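Local coordinates for putative arylalkylamine N-Acetyltransferase 7 (PDB 4FD7), which probably transfers an acetyl group from acetyl-CoA to an amine, as a member of the GNAT family of N-acetyltransferases, at residues Arg40-Asp43 / Ala44-His47; Asp73-Ala76 / Leu77-Met81. One frame throughout, in Å; residues are numbered along the deposited sequence.

Interaction 1 (Arg40-Asp43 / Ala44-His47); sequences RFED and AIRH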
loop_
_atom_site.group_PDB
_atom_site.type_symbol
_atom_site.label_atom_id
_atom_site.label_comp_id
_atom_site.label_asym_id
_atom_site.label_seq_id
_atom_site.Cartn_x
_atom_site.Cartn_y
_atom_site.Cartn_z
ATOM N N ARG A 40 -15.114 3.711 -9.510
ATOM C CA ARG A 40 -15.039 3.315 -8.105
ATOM C C ARG A 40 -13.951 4.088 -7.345
ATOM O O ARG A 40 -13.703 3.826 -6.150
ATOM C CB ARG A 40 -14.786 1.817 -7.979
ATOM C CG ARG A 40 -15.748 0.932 -8.766
ATOM C CD ARG A 40 -17.220 1.159 -8.402
ATOM N NE ARG A 40 -17.524 1.002 -6.971
ATOM C CZ ARG A 40 -17.717 -0.152 -6.332
ATOM N NH1 ARG A 40 -17.998 -0.141 -5.034
ATOM N NH2 ARG A 40 -17.625 -1.319 -6.965
ATOM N N PHE A 41 -13.314 5.041 -8.021
ATOM C CA PHE A 41 -12.251 5.818 -7.377
ATOM C C PHE A 41 -12.695 6.399 -6.021
ATOM O O PHE A 41 -12.040 6.168 -5.002
ATOM C CB PHE A 41 -11.718 6.930 -8.288
ATOM C CG PHE A 41 -10.737 6.454 -9.334
ATOM C CD1 PHE A 41 -10.468 5.101 -9.500
ATOM C CD2 PHE A 41 -10.064 7.365 -10.130
ATOM C CE1 PHE A 41 -9.554 4.668 -10.458
ATOM C CE2 PHE A 41 -9.152 6.949 -11.081
ATOM C CZ PHE A 41 -8.895 5.597 -11.250
ATOM N N GLU A 42 -13.824 7.107 -5.988
ATOM C CA GLU A 42 -14.210 7.732 -4.725
ATOM C C GLU A 42 -14.545 6.655 -3.699
ATOM O O GLU A 42 -14.175 6.799 -2.521
ATOM C CB GLU A 42 -15.348 8.756 -4.857
ATOM C CG GLU A 42 -15.535 9.626 -3.584
ATOM C CD GLU A 42 -14.456 10.710 -3.398
ATOM O OE1 GLU A 42 -13.859 11.148 -4.408
ATOM O OE2 GLU A 42 -14.212 11.130 -2.240
ATOM N N ASP A 43 -15.171 5.557 -4.142
ATOM C CA ASP A 43 -15.522 4.508 -3.200
ATOM C C ASP A 43 -14.236 4.029 -2.538
ATOM O O ASP A 43 -14.163 3.908 -1.305
ATOM C CB ASP A 43 -16.268 3.358 -3.897
ATOM C CG ASP A 43 -17.677 3.747 -4.316
ATOM O OD1 ASP A 43 -18.218 4.711 -3.744
ATOM O OD2 ASP A 43 -18.245 3.077 -5.205
ATOM N N ALA A 44 -13.194 3.864 -3.364
ATOM C CA ALA A 44 -11.905 3.402 -2.866
ATOM C C ALA A 44 -11.364 4.385 -1.838
ATOM O O ALA A 44 -10.934 3.987 -0.748
ATOM C CB ALA A 44 -10.921 3.225 -4.008
ATOM N N ILE A 45 -11.423 5.670 -2.189
ATOM C CA ILE A 45 -10.936 6.711 -1.303
ATOM C C ILE A 45 -11.673 6.581 0.022
ATOM O O ILE A 45 -11.049 6.552 1.093
ATOM C CB ILE A 45 -11.144 8.106 -1.924
ATOM C CG1 ILE A 45 -10.186 8.307 -3.098
ATOM C CG2 ILE A 45 -10.994 9.213 -0.866
ATOM C CD1 ILE A 45 -8.746 8.127 -2.738
ATOM N N ARG A 46 -12.996 6.420 -0.044
ATOM C CA ARG A 46 -13.762 6.358 1.185
ATOM C C ARG A 46 -13.387 5.124 1.992
ATOM O O ARG A 46 -13.222 5.200 3.216
ATOM C CB ARG A 46 -15.265 6.470 0.901
ATOM C CG ARG A 46 -15.671 7.919 0.683
ATOM C CD ARG A 46 -16.952 8.116 -0.130
ATOM N NE ARG A 46 -17.113 9.533 -0.459
ATOM C CZ ARG A 46 -18.224 10.084 -0.954
ATOM N NH1 ARG A 46 -19.297 9.348 -1.206
ATOM N NH2 ARG A 46 -18.261 11.386 -1.193
ATOM N N HIS A 47 -13.164 4.013 1.294
ATOM C CA HIS A 47 -12.765 2.792 1.965
ATOM C C HIS A 47 -11.443 3.059 2.685
ATOM O O HIS A 47 -11.288 2.725 3.865
ATOM C CB HIS A 47 -12.615 1.674 0.933
ATOM C CG HIS A 47 -12.303 0.340 1.514
ATOM N ND1 HIS A 47 -11.044 -0.009 1.951
ATOM C CD2 HIS A 47 -13.075 -0.764 1.674
ATOM C CE1 HIS A 47 -11.060 -1.254 2.383
ATOM N NE2 HIS A 47 -12.282 -1.734 2.218
HETATM O O HOH W 1 -15.869 13.485 -1.702
HETATM O O HOH W 2 -18.881 6.162 -1.814
#
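Ala44, Ile45, Arg46 and His47 each give a backbone N-H to the carbonyl four residues earlier, on Arg40, Phe41, Glu42 and Asp43, in bonds close to straight: the first turns of helix 41-55. Glu42 and Arg46, one turn apart, make the main side-chain contact. With CG anti to the backbone N (chi1 -167°) and the chain bent about CB-CG, Glu42 lays its CG over one face of the Arg46 guanidinium, off toward the rim, 3.5 Å from NE of Arg46. The carboxylate and guanidinium planes stand 76° apart, which rules out a flat two-pronged pairing. The ion pair is also long, 3.8 Å from Glu42 OE2 to Arg46 NE, and a water closes the gap, giving a hydrogen bond to Glu42 OE2 (2.9 Å) and accepting one from Arg46 NH2. A second water appears to bridge Asp43 OD1 and Arg46 NH1, though its bond to OD1 is unusually short. The other oxygen of that carboxylate looks back along the chain: Asp43 OD2 accepts Arg40 NE at 2.8 Å through its anti lone pair, nearly in the guanidinium plane, and takes a weaker bond from Arg40 NH1. Arg40 NH2 is bound to the carbonyl of Asp96, so two directions fix the plane of this guanidinium. Ala44 and Ile45 are buried, Ile45 facing helix 68-81. The chemistry thus divides by partner: Arg40 is gripped directly by Asp43, whereas exposed Arg46 is tied to Glu42 largely through water, and the negative carboxylates near the helix start probably interact favourably with the helix dipole.

Interaction 2 (Asp73-Ala76 / Leu77-Met81); sequences DVVA and LWKAM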
loop_
_atom_site.group_PDB
_atom_site.type_symbol
_atom_site.label_atom_id
_atom_site.label_comp_id
_atom_site.label_asym_id
_atom_site.label_seq_id
_atom_site.Cartn_x
_atom_site.Cartn_y
_atom_site.Cartn_z
ATOM N N ASP A 73 -4.491 15.767 3.675
ATOM C CA ASP A 73 -3.202 15.458 3.068
ATOM C C ASP A 73 -3.213 14.097 2.392
ATOM O O ASP A 73 -2.900 13.976 1.200
ATOM C CB ASP A 73 -2.061 15.473 4.097
ATOM C CG ASP A 73 -1.663 16.873 4.521
ATOM O OD1 ASP A 73 -1.761 17.811 3.699
ATOM O OD2 ASP A 73 -1.240 17.024 5.682
ATOM N N VAL A 74 -3.535 13.057 3.159
ATOM C CA VAL A 74 -3.415 11.737 2.571
ATOM C C VAL A 74 -4.387 11.555 1.395
ATOM O O VAL A 74 -4.039 10.952 0.369
ATOM C CB VAL A 74 -3.522 10.622 3.636
ATOM C CG1 VAL A 74 -4.952 10.511 4.179
ATOM C CG2 VAL A 74 -2.986 9.312 3.084
ATOM N N VAL A 75 -5.588 12.113 1.519
ATOM C CA VAL A 75 -6.542 12.041 0.419
ATOM C C VAL A 75 -6.049 12.791 -0.826
ATOM O O VAL A 75 -6.222 12.317 -1.959
ATOM C CB VAL A 75 -7.932 12.565 0.828
ATOM C CG1 VAL A 75 -8.862 12.585 -0.355
ATOM C CG2 VAL A 75 -8.517 11.711 1.922
ATOM N N ALA A 76 -5.452 13.961 -0.631
ATOM C CA ALA A 76 -4.872 14.679 -1.770
ATOM C C ALA A 76 -3.847 13.788 -2.485
ATOM O O ALA A 76 -3.851 13.680 -3.736
ATOM C CB ALA A 76 -4.234 15.969 -1.317
ATOM N N LEU A 77 -2.986 13.139 -1.696
ATOM C CA LEU A 77 -1.976 12.216 -2.253
ATOM C C LEU A 77 -2.566 11.051 -3.058
ATOM O O LEU A 77 -2.168 10.812 -4.217
ATOM C CB LEU A 77 -1.066 11.664 -1.146
ATOM C CG LEU A 77 0.118 10.830 -1.653
ATOM C CD1 LEU A 77 0.828 11.641 -2.717
ATOM C CD2 LEU A 77 1.075 10.481 -0.533
ATOM N N TRP A 78 -3.476 10.309 -2.428
ATOM C CA TRP A 78 -4.152 9.196 -3.098
ATOM C C TRP A 78 -4.814 9.645 -4.396
ATOM O O TRP A 78 -4.725 8.948 -5.419
ATOM C CB TRP A 78 -5.212 8.589 -2.185
ATOM C CG TRP A 78 -4.661 7.820 -1.023
ATOM C CD1 TRP A 78 -3.524 7.053 -1.002
ATOM C CD2 TRP A 78 -5.247 7.699 0.279
ATOM N NE1 TRP A 78 -3.364 6.476 0.235
ATOM C CE2 TRP A 78 -4.407 6.859 1.046
ATOM C CE3 TRP A 78 -6.397 8.229 0.877
ATOM C CZ2 TRP A 78 -4.681 6.534 2.374
ATOM C CZ3 TRP A 78 -6.666 7.914 2.206
ATOM C CH2 TRP A 78 -5.811 7.076 2.937
ATOM N N LYS A 79 -5.510 10.788 -4.340
ATOM C CA LYS A 79 -6.189 11.313 -5.522
ATOM C C LYS A 79 -5.216 11.654 -6.636
ATOM O O LYS A 79 -5.549 11.468 -7.813
ATOM C CB LYS A 79 -7.100 12.505 -5.194
ATOM C CG LYS A 79 -8.376 12.079 -4.490
ATOM C CD LYS A 79 -9.395 13.194 -4.395
ATOM C CE LYS A 79 -10.620 12.690 -3.667
ATOM N NZ LYS A 79 -11.715 13.691 -3.660
ATOM N N ALA A 80 -4.029 12.132 -6.279
ATOM C CA ALA A 80 -2.992 12.351 -7.297
ATOM C C ALA A 80 -2.491 11.041 -7.893
ATOM O O ALA A 80 -2.090 11.002 -9.067
ATOM C CB ALA A 80 -1.824 13.153 -6.745
ATOM N N MET A 81 -2.500 9.976 -7.097
ATOM C CA MET A 81 -1.986 8.679 -7.574
ATOM C C MET A 81 -2.938 7.880 -8.475
ATOM O O MET A 81 -2.492 7.203 -9.399
ATOM C CB MET A 81 -1.592 7.794 -6.391
ATOM C CG MET A 81 -0.430 8.338 -5.553
ATOM S SD MET A 81 -0.251 7.390 -4.034
ATOM C CE MET A 81 0.221 5.796 -4.689
#
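One face of the Trp78 indole carries Val74 CG2, which sits 3.5 Å from the centroid of the six-membered ring and 20° off its normal, a CH-pi contact; the indole NE1 is hydrogen-bonded to the carbonyl of Met151. The nearest ring atom to Val74 CG2 is Trp78 CZ2, at 3.3 Å, so the methyl lies toward the rim of the benzo ring. Val74 CG1 helps from beside it, 3.7 Å from Trp78 CZ3. Both methyls can bear on the ring because CG2 is anti to the backbone N while CG1 falls between N and the carbonyl carbon (chi1 71°). Val75 meets the ring more loosely, CG2 standing 4.2 Å from Trp78 CE3. Its other methyl, CG1, runs alongside the extended aliphatic chain of Lys79, 3.8 Å from Lys79 CE, the two side chains pointing the same way. Beneath these contacts the i to i+4 ladder of helix 68-81 continues, its Trp78 N to Val74 O bond nearly straight at 177°. Trp78, one turn after Val74, packs from this helix onto Met48 of helix 41-55 and Ile103 of strand 98-108, inside the GNAT-family domain. The buried indole is therefore held by its N-H and by the methyls of Val74, CG2 over the face, which should restrict its rotation, while Lys79 uses its carbon chain for apolar contact and its ammonium reaches on toward Glu42 of helix 41-55, in a weak ion pair.

Overall arrangement
From the N terminus, interaction 1 comes first, at the start of helix 41-55, and interaction 2 follows in the last turns of helix 68-81. Each lies within one continuous helical segment, so neither closes a loop; they are in series and neither nest nor cross. Their centres are about 12 Å apart, yet they touch directly: Ile45 CD1 meets Trp78 CB at 3.6 Å, Ile45 CG2 meets Val75 CG1 at 4.0 Å, and Glu42 OE1 lies 3.4 Å from Lys79 NZ. The two helices thereby pack together, and His47 and Trp78 extend the packing to the antiparallel sheet that contains strand 98-108.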